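Local structure of IMC sub-compartment protein ISP3 (Toxoplasma gondii, 4CHJ) at residues Asp36-Met39 and Asn40-Ala44; Val50-Pro53 and Asp54-Ile58; Phe128-Ile131 and Thr132-Gln135; Asp142-Ile145 and Lys146-Gln149. The protein belongs to the inner membrane complex of the parasite, adopts a pleckstrin homology fold and probably takes part in daughter-cell formation during replication. All coordinates share one frame; numbering follows the deposited sequence.

All four contacts are local, each made within one unbroken run of chain, and they follow one another in series without nesting or crossing. Interaction 1 lies on helix 32-44, ahead of the first long strand. Interaction 2 closes the hairpin loop between strands 46-51 and 57-65, about 24 Å from interaction 1, centre to centre. Interaction 3 sits where strand 123-127 passes into helix 131-149, and interaction 4 lies toward the C-terminal end of that same helix, its centre about 20 Å further on. Interactions 1 and 3 touch through an Arg41-Asp133 salt bridge, tying the two helices together. Interactions 2 and 4 lie on opposite sides of the chain's centre.

Interaction 1 (Asp36-Met39 and Asn40-Ala44); sequences DNWM and NRYEA
Tyr42 CD2 lies over one face of the Trp38 indole, near the rim, 3.6 Å from Trp38 CE2. The Tyr42 ring is tilted 36° to the five-membered ring of Trp38, an oblique meeting. Trp38 CG is anti to the backbone N (chi1 -172°), which carries the indole along the helix toward the tyrosine one turn on. Beneath the side chains every backbone acceptor from Asp36 to Met39 is used: Asn40 N to Asp36 O and Arg41 N to Asn37 O both at 3.0 Å, Tyr42 N to Trp38 O at 3.1 Å, and Glu43 N to Met39 O at 3.0 Å. Two acids hold the Arg41 guanidinium by salt bridges, Asp46 OD2 at NH1 and Asp133 OD1 at NH2. The Tyr42 hydroxyl is satisfied by Thr47 O. Further round, Met39 CE lies 3.2 Å from Glu43 OE2, and both residues also touch Arg66. Trp38 and Tyr42 press on Ile64 of strand 57-65, and Trp38 also touches Asp133 and Cys136 of helix 131-149. This is i to i+4 pairing on an amphipathic alpha-helix, here the helix that precedes the seven-stranded sheet of a pleckstrin homology fold.

Interaction 2 (Val50-Pro53 and Asp54-Ile58); sequences VLFP and DGHRI
Val50 and Ile58 form an antiparallel hydrogen-bonded pair, Val50 N giving to Ile58 O at 3.0 Å and Ile58 N to Val50 O at 3.3 Å. Leu51 and Arg57 form the next, non-hydrogen-bonded pair. The chain then reverses through a type I turn from Phe52 to Gly55, closed by Gly55 N to Phe52 O at 2.7 Å, with a weak return bond from Phe52 N to His56 O. Gly55 takes a positive phi (95°), the backbone shape usual for the glycine of this bulge. Together these make a 3:5 hairpin, a type I turn followed by a G1 beta bulge, joining the first two long strands of the pleckstrin homology sheet.

Asp54 braces the bend. Its CG stands between the backbone N and the carbonyl carbon (chi1 69°), and from there OD1 takes two bonds, from His56 N at 2.9 Å in an Asx turn and from His56 ND1 at 2.6 Å on the syn lone pair. The second bond lies near the imidazole plane and fixes the rotation of the ring. One face of the histidine is met by Phe52 CD2 in an offset stack, centroids of the Phe52 and His56 rings 4.7 Å apart and planes at 18°. Phe52 CE2 also touches Ile58 CD1 at 3.3 Å, and His56 O lies at the phenyl edge. Val50 and Ile58 continue this side onto Leu73 and Phe75 of strand 70-75. Leu51 and Arg57 both point to the other face, where Arg57 NH1 makes a salt bridge to Glu49 OE2.

Interaction 3 (Phe128-Ile131 and Thr132-Gln135); sequences FKDI and TDAQ
Ala134 N bonds to Asp130 O at 3.2 Å and Gln135 N to Ile131 O at 2.8 Å, the chain passing from an irregular link straight into the first turn of a helix. Asp130 is the N-cap: its OD1 receives Asp133 N at 2.7 Å, nearly straight at 167° and met almost along the C-O bond. With chi1 at 62° the carboxylate turns back over its own backbone to reach this donor. Asp133 CB packs 3.1 Å from the capping oxygen, Asp130 OD1, and the two acid groups are turned 58° apart with their OD1 atoms at 3.7 Å. That nearness of like charges is probably eased by the positive helix start and by Arg41, the partner of Asp133. Phe128 CB meets Asp133 CB at 3.9 Å, with Asp133 O over one face of the Phe128 ring and Ala134 CA beside Phe128 CD1. Ile131 and Gln135 lie side by side, Ile131 CG2 to Gln135 NE2 at 3.6 Å. Phe128, directly after strand 123-127, meets the Phe137 ring; Ile131 touches Pro110, Gln135 touches Ile28 and Tyr92, and Thr132 and Asp133 face Ala34 and Trp38 of helix 32-44.

Interaction 4 (Asp142-Ile145 and Lys146-Gln149); sequences DDEI and KKNQ
Lys147 NZ and Glu144 OE1 form a salt bridge at 2.6 Å, a bond between residues three apart on one helix. The ammonium reaches OE1 on its syn side, 23° out of the carboxylate plane, and Glu144 OE2 lies 3.0 Å from the same Lys147 NZ, so both oxygens are near the ammonium. The two side chains run alongside each other, pointing the same way. Glu144 bends at its second torsion (chi2 -56°) and Lys147 at its third, which brings their ends together. On another side of the helix the aliphatic part of Lys146 follows the backbone, Lys146 CD lying 3.4 Å from Asp142 O; Ile145 CG2 is modelled beside Gln149, a contact that is doubtful in detail.

Behind these side chains run the helical backbone bonds, Lys146 N to Asp142 O at 3.1 Å and Lys147 N to Asp143 O at 3.0 Å. Further out, Asn148 ND2 gives to the carbonyls Leu84 O and Ile87 O, linking the C-terminal part of helix 131-149 to Leu84 after strand 78-83 and to Ile87 at the start of strand 87-91. Glu144 and Lys147 both touch Asn69, and Glu144 OE2 has Arg66 as a long, weak ion partner. A buried carboxylate paired with a lysine, and with an arginine not far off, would be expected to stay ionised, Lys147 offsetting most of its charge.

Interaction 1 (Asp36-Met39 and Asn40-Ala44)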
ATOM      1  N   ASP A  36       7.278  12.724  -3.581  1.00 61.21           N
ATOM      2  CA  ASP A  36       7.107  13.195  -4.963  1.00 56.06           C
ATOM      3  C   ASP A  36       7.796  12.260  -5.948  1.00 55.46           C
ATOM      4  O   ASP A  36       7.264  11.975  -7.037  1.00 56.19           O
ATOM      5  CB  ASP A  36       7.693  14.605  -5.123  1.00 67.83           C
ATOM      6  CG  ASP A  36       6.832  15.676  -4.504  1.00 63.50           C
ATOM      7  OD1 ASP A  36       5.658  15.404  -4.176  1.00 61.81           O
ATOM      8  OD2 ASP A  36       7.340  16.808  -4.352  1.00 78.26           O
ATOM      9  N   ASN A  37       9.004  11.825  -5.584  1.00 54.52           N
ATOM     10  CA  ASN A  37       9.706  10.774  -6.336  1.00 62.67           C
ATOM     11  C   ASN A  37       8.920   9.429  -6.367  1.00 58.03           C
ATOM     12  O   ASN A  37       8.611   8.899  -7.432  1.00 58.22           O
ATOM     13  CB  ASN A  37      11.091  10.537  -5.740  1.00 65.24           C
ATOM     14  CG  ASN A  37      11.868   9.466  -6.494  1.00 79.75           C
ATOM     15  OD1 ASN A  37      12.119   9.598  -7.695  1.00 92.64           O
ATOM     16  ND2 ASN A  37      12.228   8.385  -5.798  1.00 80.22           N
ATOM     17  N   TRP A  38       8.615   8.894  -5.189  1.00 49.68           N
ATOM     18  CA  TRP A  38       7.734   7.758  -5.093  1.00 48.46           C
ATOM     19  C   TRP A  38       6.543   7.936  -6.060  1.00 49.55           C
ATOM     20  O   TRP A  38       6.329   7.113  -6.971  1.00 47.94           O
ATOM     21  CB  TRP A  38       7.267   7.568  -3.644  1.00 53.15           C
ATOM     22  CG  TRP A  38       6.510   6.311  -3.460  1.00 53.74           C
ATOM     23  CD1 TRP A  38       7.026   5.063  -3.270  1.00 55.49           C
ATOM     24  CD2 TRP A  38       5.112   6.159  -3.550  1.00 51.71           C
ATOM     25  NE1 TRP A  38       6.026   4.143  -3.218  1.00 56.36           N
ATOM     26  CE2 TRP A  38       4.832   4.789  -3.395  1.00 58.93           C
ATOM     27  CE3 TRP A  38       4.053   7.050  -3.727  1.00 56.57           C
ATOM     28  CZ2 TRP A  38       3.534   4.291  -3.398  1.00 56.35           C
ATOM     29  CZ3 TRP A  38       2.773   6.557  -3.743  1.00 57.52           C
ATOM     30  CH2 TRP A  38       2.520   5.184  -3.581  1.00 60.15           C
ATOM     31  N   MET A  39       5.833   9.046  -5.938  1.00 49.45           N
ATOM     32  CA  MET A  39       4.606   9.235  -6.700  1.00 49.93           C
ATOM     33  C   MET A  39       4.840   9.197  -8.207  1.00 49.68           C
ATOM     34  O   MET A  39       4.030   8.658  -8.948  1.00 61.85           O
ATOM     35  CB  MET A  39       3.940  10.550  -6.312  1.00 51.77           C
ATOM     36  CG  MET A  39       2.546  10.721  -6.884  1.00 59.99           C
ATOM     37  SD  MET A  39       1.344   9.633  -6.103  1.00 66.96           S
ATOM     38  CE  MET A  39      -0.006   9.758  -7.267  1.00 70.38           C
ATOM     39  N   ASN A  40       5.943   9.779  -8.655  1.00 59.01           N
ATOM     40  CA  ASN A  40       6.275   9.812 -10.081  1.00 61.43           C
ATOM     41  C   ASN A  40       6.570   8.451 -10.637  1.00 53.61           C
ATOM     42  O   ASN A  40       6.054   8.084 -11.687  1.00 57.46           O
ATOM     43  CB  ASN A  40       7.486  10.715 -10.334  1.00 69.82           C
ATOM     44  CG  ASN A  40       7.092  12.170 -10.487  1.00 84.93           C
ATOM     45  OD1 ASN A  40       6.108  12.495 -11.178  1.00 87.02           O
ATOM     46  ND2 ASN A  40       7.828  13.059  -9.817  1.00 84.36           N
ATOM     47  N   ARG A  41       7.433   7.715  -9.943  1.00 48.79           N
ATOM     48  CA  ARG A  41       7.714   6.315 -10.280  1.00 52.86           C
ATOM     49  C   ARG A  41       6.497   5.416 -10.452  1.00 52.49           C
ATOM     50  O   ARG A  41       6.387   4.683 -11.451  1.00 54.57           O
ATOM     51  CB  ARG A  41       8.626   5.712  -9.240  1.00 51.32           C
ATOM     52  CG  ARG A  41      10.042   6.155  -9.445  1.00 55.62           C
ATOM     53  CD  ARG A  41      11.001   5.307  -8.671  1.00 59.72           C
ATOM     54  NE  ARG A  41      11.013   5.690  -7.267  1.00 66.15           N
ATOM     55  CZ  ARG A  41      10.767   4.862  -6.260  1.00 60.72           C
ATOM     56  NH1 ARG A  41      10.471   3.584  -6.487  1.00 62.74           N
ATOM     57  NH2 ARG A  41      10.855   5.310  -5.017  1.00 59.31           N
ATOM     58  N   TYR A  42       5.584   5.457  -9.489  1.00 56.60           N
ATOM     59  CA  TYR A  42       4.457   4.507  -9.486  1.00 53.12           C
ATOM     60  C   TYR A  42       3.300   4.962 -10.367  1.00 56.86           C
ATOM     61  O   TYR A  42       2.529   4.135 -10.869  1.00 59.52           O
ATOM     62  CB  TYR A  42       4.011   4.203  -8.048  1.00 52.42           C
ATOM     63  CG  TYR A  42       4.962   3.206  -7.395  1.00 58.17           C
ATOM     64  CD1 TYR A  42       4.893   1.845  -7.711  1.00 58.54           C
ATOM     65  CD2 TYR A  42       6.009   3.636  -6.579  1.00 54.51           C
ATOM     66  CE1 TYR A  42       5.801   0.937  -7.183  1.00 53.45           C
ATOM     67  CE2 TYR A  42       6.920   2.728  -6.041  1.00 58.58           C
ATOM     68  CZ  TYR A  42       6.811   1.382  -6.353  1.00 52.86           C
ATOM     69  OH  TYR A  42       7.702   0.484  -5.821  1.00 52.57           O
ATOM     70  N   GLU A  43       3.206   6.269 -10.601  1.00 59.45           N
ATOM     71  CA  GLU A  43       2.340   6.783 -11.665  1.00 60.98           C
ATOM     72  C   GLU A  43       2.832   6.282 -13.023  1.00 58.32           C
ATOM     73  O   GLU A  43       2.029   5.946 -13.905  1.00 54.18           O
ATOM     74  CB  GLU A  43       2.306   8.316 -11.643  1.00 65.75           C
ATOM     75  CG  GLU A  43       1.328   8.886 -10.622  1.00 71.95           C
ATOM     76  CD  GLU A  43       1.317  10.415 -10.568  1.00 73.48           C
ATOM     77  OE1 GLU A  43       2.350  11.046 -10.902  1.00 73.18           O
ATOM     78  OE2 GLU A  43       0.271  10.982 -10.162  1.00 66.62           O
ATOM     79  N   ALA A  44       4.156   6.196 -13.167  1.00 56.00           N
ATOM     80  CA  ALA A  44       4.766   5.576 -14.346  1.00 58.64           C
ATOM     81  C   ALA A  44       4.561   4.062 -14.349  1.00 60.12           C
ATOM     82  O   ALA A  44       4.501   3.434 -15.402  1.00 61.98           O
ATOM     83  CB  ALA A  44       6.259   5.898 -14.400  1.00 58.35           C
TER

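Interaction 2 (Val50-Pro53 and Asp54-Ile58)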
ATOM      1  N   VAL A  50       3.336  -8.441  -3.829  1.00 53.83           N
ATOM      2  CA  VAL A  50       2.107  -8.706  -3.106  1.00 48.28           C
ATOM      3  C   VAL A  50       2.287  -9.941  -2.232  1.00 53.46           C
ATOM      4  O   VAL A  50       2.612 -11.015  -2.725  1.00 50.98           O
ATOM      5  CB  VAL A  50       0.942  -8.958  -4.073  1.00 50.52           C
ATOM      6  CG1 VAL A  50      -0.299  -9.391  -3.312  1.00 57.57           C
ATOM      7  CG2 VAL A  50       0.666  -7.717  -4.901  1.00 51.39           C
ATOM      8  N   LEU A  51       2.091  -9.769  -0.930  1.00 50.32           N
ATOM      9  CA  LEU A  51       2.148 -10.868   0.025  1.00 52.27           C
ATOM     10  C   LEU A  51       0.885 -11.715   0.007  1.00 45.39           C
ATOM     11  O   LEU A  51      -0.202 -11.212  -0.254  1.00 45.90           O
ATOM     12  CB  LEU A  51       2.389 -10.340   1.437  1.00 61.04           C
ATOM     13  CG  LEU A  51       3.648  -9.504   1.641  1.00 69.50           C
ATOM     14  CD1 LEU A  51       4.059  -9.515   3.102  1.00 68.81           C
ATOM     15  CD2 LEU A  51       4.773 -10.014   0.757  1.00 75.01           C
ATOM     16  N   PHE A  52       1.032 -12.995   0.316  1.00 43.89           N
ATOM     17  CA  PHE A  52      -0.111 -13.894   0.385  1.00 36.74           C
ATOM     18  C   PHE A  52      -0.128 -14.638   1.708  1.00 33.24           C
ATOM     19  O   PHE A  52       0.910 -14.876   2.309  1.00 35.87           O
ATOM     20  CB  PHE A  52      -0.110 -14.865  -0.792  1.00 40.43           C
ATOM     21  CG  PHE A  52      -0.300 -14.197  -2.115  1.00 37.63           C
ATOM     22  CD1 PHE A  52      -1.550 -13.773  -2.514  1.00 42.81           C
ATOM     23  CD2 PHE A  52       0.774 -13.970  -2.949  1.00 44.03           C
ATOM     24  CE1 PHE A  52      -1.730 -13.148  -3.727  1.00 44.73           C
ATOM     25  CE2 PHE A  52       0.604 -13.346  -4.165  1.00 47.75           C
ATOM     26  CZ  PHE A  52      -0.652 -12.932  -4.554  1.00 45.07           C
ATOM     27  N   PRO A  53      -1.306 -15.097   2.103  1.00 36.07           N
ATOM     28  CA  PRO A  53      -1.501 -15.738   3.406  1.00 37.06           C
ATOM     29  C   PRO A  53      -0.647 -16.990   3.586  1.00 37.05           C
ATOM     30  O   PRO A  53      -0.169 -17.226   4.689  1.00 45.47           O
ATOM     31  CB  PRO A  53      -2.986 -16.098   3.393  1.00 36.85           C
ATOM     32  CG  PRO A  53      -3.601 -15.102   2.476  1.00 33.35           C
ATOM     33  CD  PRO A  53      -2.580 -14.867   1.404  1.00 35.95           C
ATOM     34  N   ASP A  54      -0.461 -17.776   2.533  1.00 38.78           N
ATOM     35  CA  ASP A  54       0.379 -18.971   2.610  1.00 39.34           C
ATOM     36  C   ASP A  54       1.854 -18.589   2.734  1.00 42.19           C
ATOM     37  O   ASP A  54       2.710 -19.431   2.971  1.00 36.52           O
ATOM     38  CB  ASP A  54       0.112 -19.963   1.469  1.00 39.24           C
ATOM     39  CG  ASP A  54       0.571 -19.461   0.119  1.00 42.80           C
ATOM     40  OD1 ASP A  54       1.472 -18.603   0.059  1.00 44.04           O
ATOM     41  OD2 ASP A  54       0.027 -19.940  -0.891  1.00 38.95           O
ATOM     42  N   GLY A  55       2.127 -17.302   2.559  1.00 44.88           N
ATOM     43  CA  GLY A  55       3.446 -16.742   2.777  1.00 40.48           C
ATOM     44  C   GLY A  55       4.349 -16.602   1.575  1.00 41.00           C
ATOM     45  O   GLY A  55       5.457 -16.100   1.694  1.00 40.99           O
ATOM     46  N   HIS A  56       3.882 -17.038   0.417  1.00 39.73           N
ATOM     47  CA  HIS A  56       4.566 -16.730  -0.828  1.00 42.92           C
ATOM     48  C   HIS A  56       4.192 -15.334  -1.339  1.00 43.82           C
ATOM     49  O   HIS A  56       3.192 -14.759  -0.927  1.00 41.34           O
ATOM     50  CB  HIS A  56       4.351 -17.822  -1.879  1.00 38.04           C
ATOM     51  CG  HIS A  56       3.185 -17.582  -2.783  1.00 40.82           C
ATOM     52  ND1 HIS A  56       1.903 -17.962  -2.458  1.00 43.82           N
ATOM     53  CD2 HIS A  56       3.110 -17.019  -4.010  1.00 40.44           C
ATOM     54  CE1 HIS A  56       1.086 -17.635  -3.440  1.00 44.94           C
ATOM     55  NE2 HIS A  56       1.795 -17.062  -4.395  1.00 42.23           N
ATOM     56  N   ARG A  57       5.020 -14.799  -2.225  1.00 46.64           N
ATOM     57  CA  ARG A  57       4.821 -13.506  -2.819  1.00 52.91           C
ATOM     58  C   ARG A  57       4.886 -13.605  -4.314  1.00 51.27           C
ATOM     59  O   ARG A  57       5.371 -14.594  -4.857  1.00 45.37           O
ATOM     60  CB  ARG A  57       5.905 -12.569  -2.360  1.00 56.56           C
ATOM     61  CG  ARG A  57       5.858 -12.306  -0.884  1.00 58.45           C
ATOM     62  CD  ARG A  57       7.176 -11.748  -0.409  1.00 59.87           C
ATOM     63  NE  ARG A  57       8.152 -12.810  -0.228  1.00 71.85           N
ATOM     64  CZ  ARG A  57       9.369 -12.832  -0.765  1.00 60.14           C
ATOM     65  NH1 ARG A  57       9.812 -11.830  -1.521  1.00 57.06           N
ATOM     66  NH2 ARG A  57      10.145 -13.856  -0.513  1.00 50.11           N
ATOM     67  N   ILE A  58       4.394 -12.565  -4.970  1.00 47.55           N
ATOM     68  CA  ILE A  58       4.595 -12.383  -6.384  1.00 55.32           C
ATOM     69  C   ILE A  58       5.087 -10.969  -6.630  1.00 59.51           C
ATOM     70  O   ILE A  58       4.489 -10.006  -6.116  1.00 57.24           O
ATOM     71  CB  ILE A  58       3.281 -12.567  -7.147  1.00 57.89           C
ATOM     72  CG1 ILE A  58       2.768 -13.989  -6.985  1.00 64.79           C
ATOM     73  CG2 ILE A  58       3.479 -12.254  -8.620  1.00 63.45           C
ATOM     74  CD1 ILE A  58       1.284 -14.140  -7.271  1.00 72.44           C
TER

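Interaction 3 (Phe128-Ile131 and Thr132-Gln135)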
ATOM      1  N   PHE A 128       7.449  -3.221  -0.209  1.00 45.60           N
ATOM      2  CA  PHE A 128       8.145  -2.257  -1.079  1.00 42.57           C
ATOM      3  C   PHE A 128       9.628  -2.398  -0.920  1.00 48.10           C
ATOM      4  O   PHE A 128      10.105  -3.047   0.029  1.00 49.11           O
ATOM      5  CB  PHE A 128       7.714  -0.818  -0.771  1.00 46.33           C
ATOM      6  CG  PHE A 128       6.320  -0.511  -1.216  1.00 45.24           C
ATOM      7  CD1 PHE A 128       5.241  -0.805  -0.388  1.00 43.49           C
ATOM      8  CD2 PHE A 128       6.077  -0.088  -2.518  1.00 38.56           C
ATOM      9  CE1 PHE A 128       3.958  -0.604  -0.826  1.00 38.98           C
ATOM     10  CE2 PHE A 128       4.792   0.121  -2.956  1.00 41.54           C
ATOM     11  CZ  PHE A 128       3.731  -0.158  -2.117  1.00 43.54           C
ATOM     12  N   LYS A 129      10.369  -1.801  -1.859  1.00 50.35           N
ATOM     13  CA  LYS A 129      11.774  -2.140  -2.042  1.00 56.24           C
ATOM     14  C   LYS A 129      12.601  -1.571  -0.876  1.00 57.97           C
ATOM     15  O   LYS A 129      13.646  -2.110  -0.536  1.00 61.03           O
ATOM     16  CB  LYS A 129      12.275  -1.644  -3.401  1.00 61.27           C
ATOM     17  CG  LYS A 129      13.716  -2.024  -3.696  1.00 78.46           C
ATOM     18  CD  LYS A 129      14.191  -1.564  -5.079  1.00 84.40           C
ATOM     19  CE  LYS A 129      15.648  -1.946  -5.318  1.00 91.34           C
ATOM     20  NZ  LYS A 129      16.116  -1.500  -6.669  1.00110.82           N
ATOM     21  N   ASP A 130      12.074  -0.536  -0.218  1.00 56.76           N
ATOM     22  CA  ASP A 130      12.683   0.019   0.994  1.00 58.61           C
ATOM     23  C   ASP A 130      11.628   0.704   1.882  1.00 54.43           C
ATOM     24  O   ASP A 130      10.469   0.843   1.487  1.00 55.27           O
ATOM     25  CB  ASP A 130      13.781   1.030   0.615  1.00 63.82           C
ATOM     26  CG  ASP A 130      13.240   2.225  -0.164  1.00 62.26           C
ATOM     27  OD1 ASP A 130      12.076   2.598   0.039  1.00 70.58           O
ATOM     28  OD2 ASP A 130      13.977   2.787  -0.984  1.00 63.95           O
ATOM     29  N   ILE A 131      12.062   1.185   3.043  1.00 51.23           N
ATOM     30  CA  ILE A 131      11.163   1.673   4.084  1.00 56.40           C
ATOM     31  C   ILE A 131      10.476   2.938   3.634  1.00 59.96           C
ATOM     32  O   ILE A 131       9.280   3.147   3.871  1.00 60.00           O
ATOM     33  CB  ILE A 131      11.931   1.982   5.376  1.00 55.54           C
ATOM     34  CG1 ILE A 131      12.685   0.737   5.840  1.00 64.31           C
ATOM     35  CG2 ILE A 131      10.965   2.442   6.456  1.00 59.21           C
ATOM     36  CD1 ILE A 131      13.222   0.799   7.263  1.00 66.18           C
ATOM     37  N   THR A 132      11.272   3.790   3.015  1.00 55.52           N
ATOM     38  CA  THR A 132      10.841   5.061   2.516  1.00 53.38           C
ATOM     39  C   THR A 132       9.666   4.919   1.571  1.00 46.06           C
ATOM     40  O   THR A 132       8.658   5.632   1.694  1.00 45.09           O
ATOM     41  CB  THR A 132      12.015   5.711   1.760  1.00 59.80           C
ATOM     42  OG1 THR A 132      13.004   6.127   2.715  1.00 53.25           O
ATOM     43  CG2 THR A 132      11.546   6.903   0.879  1.00 54.78           C
ATOM     44  N   ASP A 133       9.832   4.053   0.585  1.00 40.68           N
ATOM     45  CA  ASP A 133       8.766   3.719  -0.351  1.00 44.37           C
ATOM     46  C   ASP A 133       7.506   3.213   0.348  1.00 47.53           C
ATOM     47  O   ASP A 133       6.388   3.579  -0.021  1.00 46.11           O
ATOM     48  CB  ASP A 133       9.261   2.683  -1.348  1.00 50.90           C
ATOM     49  CG  ASP A 133      10.026   3.311  -2.495  1.00 54.06           C
ATOM     50  OD1 ASP A 133      10.200   4.556  -2.482  1.00 56.82           O
ATOM     51  OD2 ASP A 133      10.401   2.586  -3.434  1.00 57.26           O
ATOM     52  N   ALA A 134       7.696   2.407   1.386  1.00 50.90           N
ATOM     53  CA  ALA A 134       6.572   1.819   2.105  1.00 48.59           C
ATOM     54  C   ALA A 134       5.839   2.934   2.809  1.00 49.18           C
ATOM     55  O   ALA A 134       4.622   3.018   2.764  1.00 51.55           O
ATOM     56  CB  ALA A 134       7.068   0.794   3.108  1.00 41.44           C
ATOM     57  N   GLN A 135       6.605   3.835   3.403  1.00 49.89           N
ATOM     58  CA  GLN A 135       6.036   4.946   4.141  1.00 52.76           C
ATOM     59  C   GLN A 135       5.361   5.962   3.223  1.00 50.34           C
ATOM     60  O   GLN A 135       4.370   6.574   3.612  1.00 53.92           O
ATOM     61  CB  GLN A 135       7.107   5.600   5.004  1.00 63.05           C
ATOM     62  CG  GLN A 135       7.723   4.619   5.990  1.00 64.86           C
ATOM     63  CD  GLN A 135       8.511   5.288   7.092  1.00 68.80           C
ATOM     64  OE1 GLN A 135       9.008   6.402   6.936  1.00 69.30           O
ATOM     65  NE2 GLN A 135       8.669   4.582   8.204  1.00 67.91           N
TER

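Interaction 4 (Asp142-Ile145 and Lys146-Gln149)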
ATOM      1  N   ASP A 142      -3.304   7.088   2.914  1.00 48.92           N
ATOM      2  CA  ASP A 142      -3.948   7.919   3.911  1.00 56.57           C
ATOM      3  C   ASP A 142      -4.751   9.029   3.255  1.00 59.95           C
ATOM      4  O   ASP A 142      -5.863   9.326   3.676  1.00 59.15           O
ATOM      5  CB  ASP A 142      -2.901   8.530   4.836  1.00 67.08           C
ATOM      6  CG  ASP A 142      -3.167   8.231   6.288  1.00 81.64           C
ATOM      7  OD1 ASP A 142      -4.215   8.671   6.802  1.00 86.95           O
ATOM      8  OD2 ASP A 142      -2.327   7.558   6.918  1.00 85.15           O
ATOM      9  N   ASP A 143      -4.188   9.638   2.219  1.00 53.86           N
ATOM     10  CA  ASP A 143      -4.879  10.702   1.507  1.00 54.50           C
ATOM     11  C   ASP A 143      -6.150  10.199   0.840  1.00 54.59           C
ATOM     12  O   ASP A 143      -7.179  10.862   0.876  1.00 59.09           O
ATOM     13  CB  ASP A 143      -3.961  11.327   0.460  1.00 54.47           C
ATOM     14  CG  ASP A 143      -2.780  12.034   1.074  1.00 57.55           C
ATOM     15  OD1 ASP A 143      -2.889  12.476   2.233  1.00 69.82           O
ATOM     16  OD2 ASP A 143      -1.739  12.146   0.400  1.00 70.78           O
ATOM     17  N   GLU A 144      -6.070   9.019   0.239  1.00 57.35           N
ATOM     18  CA  GLU A 144      -7.204   8.441  -0.475  1.00 58.90           C
ATOM     19  C   GLU A 144      -8.323   8.118   0.476  1.00 53.06           C
ATOM     20  O   GLU A 144      -9.476   8.368   0.189  1.00 58.51           O
ATOM     21  CB  GLU A 144      -6.772   7.181  -1.198  1.00 60.07           C
ATOM     22  CG  GLU A 144      -5.768   7.465  -2.292  1.00 68.66           C
ATOM     23  CD  GLU A 144      -6.288   8.485  -3.302  1.00 72.40           C
ATOM     24  OE1 GLU A 144      -7.530   8.541  -3.500  1.00 62.34           O
ATOM     25  OE2 GLU A 144      -5.455   9.221  -3.902  1.00 67.55           O
ATOM     26  N   ILE A 145      -7.954   7.621   1.641  1.00 54.42           N
ATOM     27  CA  ILE A 145      -8.912   7.248   2.673  1.00 62.81           C
ATOM     28  C   ILE A 145      -9.663   8.460   3.233  1.00 67.05           C
ATOM     29  O   ILE A 145     -10.871   8.410   3.429  1.00 69.62           O
ATOM     30  CB  ILE A 145      -8.194   6.528   3.819  1.00 56.42           C
ATOM     31  CG1 ILE A 145      -7.785   5.135   3.358  1.00 54.35           C
ATOM     32  CG2 ILE A 145      -9.080   6.454   5.062  1.00 53.24           C
ATOM     33  CD1 ILE A 145      -6.796   4.466   4.274  1.00 51.51           C
ATOM     34  N   LYS A 146      -8.926   9.532   3.510  1.00 73.78           N
ATOM     35  CA  LYS A 146      -9.517  10.785   3.953  1.00 74.80           C
ATOM     36  C   LYS A 146     -10.496  11.302   2.909  1.00 73.89           C
ATOM     37  O   LYS A 146     -11.652  11.582   3.226  1.00 72.96           O
ATOM     38  CB  LYS A 146      -8.425  11.818   4.226  1.00 82.11           C
ATOM     39  CG  LYS A 146      -7.725  11.618   5.566  1.00 98.07           C
ATOM     40  CD  LYS A 146      -6.279  12.132   5.576  1.00114.34           C
ATOM     41  CE  LYS A 146      -6.195  13.650   5.758  1.00115.27           C
ATOM     42  NZ  LYS A 146      -4.940  14.080   6.444  1.00109.56           N
ATOM     43  N   LYS A 147     -10.029  11.407   1.665  1.00 64.30           N
ATOM     44  CA  LYS A 147     -10.903  11.717   0.527  1.00 72.91           C
ATOM     45  C   LYS A 147     -12.178  10.902   0.572  1.00 75.12           C
ATOM     46  O   LYS A 147     -13.276  11.450   0.506  1.00 97.43           O
ATOM     47  CB  LYS A 147     -10.196  11.389  -0.782  1.00 70.05           C
ATOM     48  CG  LYS A 147      -9.711  12.590  -1.545  1.00 72.72           C
ATOM     49  CD  LYS A 147      -9.438  12.233  -2.995  1.00 74.91           C
ATOM     50  CE  LYS A 147      -7.996  11.797  -3.186  1.00 77.62           C
ATOM     51  NZ  LYS A 147      -7.844  10.936  -4.394  1.00 87.87           N
ATOM     52  N   ASN A 148     -12.022   9.584   0.659  1.00 75.52           N
ATOM     53  CA  ASN A 148     -13.134   8.647   0.542  1.00 73.24           C
ATOM     54  C   ASN A 148     -14.163   8.854   1.633  1.00 78.75           C
ATOM     55  O   ASN A 148     -15.365   8.763   1.401  1.00 81.54           O
ATOM     56  CB  ASN A 148     -12.622   7.210   0.584  1.00 72.80           C
ATOM     57  CG  ASN A 148     -11.759   6.865  -0.609  1.00 67.99           C
ATOM     58  OD1 ASN A 148     -11.647   7.642  -1.552  1.00 73.91           O
ATOM     59  ND2 ASN A 148     -11.145   5.694  -0.574  1.00 71.72           N
ATOM     60  N   GLN A 149     -13.674   9.126   2.831  1.00 85.44           N
ATOM     61  CA  GLN A 149     -14.522   9.457   3.956  1.00 84.74           C
ATOM     62  C   GLN A 149     -15.091  10.843   3.704  1.00 88.89           C
ATOM     63  O   GLN A 149     -16.002  11.296   4.394  1.00 80.29           O
ATOM     64  CB  GLN A 149     -13.715   9.415   5.249  1.00 89.23           C
ATOM     65  CG  GLN A 149     -12.838   8.177   5.358  1.00 90.34           C
ATOM     66  CD  GLN A 149     -12.152   8.057   6.702  1.00 96.49           C
ATOM     67  OE1 GLN A 149     -12.156   6.994   7.321  1.00100.16           O
ATOM     68  NE2 GLN A 149     -11.555   9.149   7.161  1.00 93.77           N
TER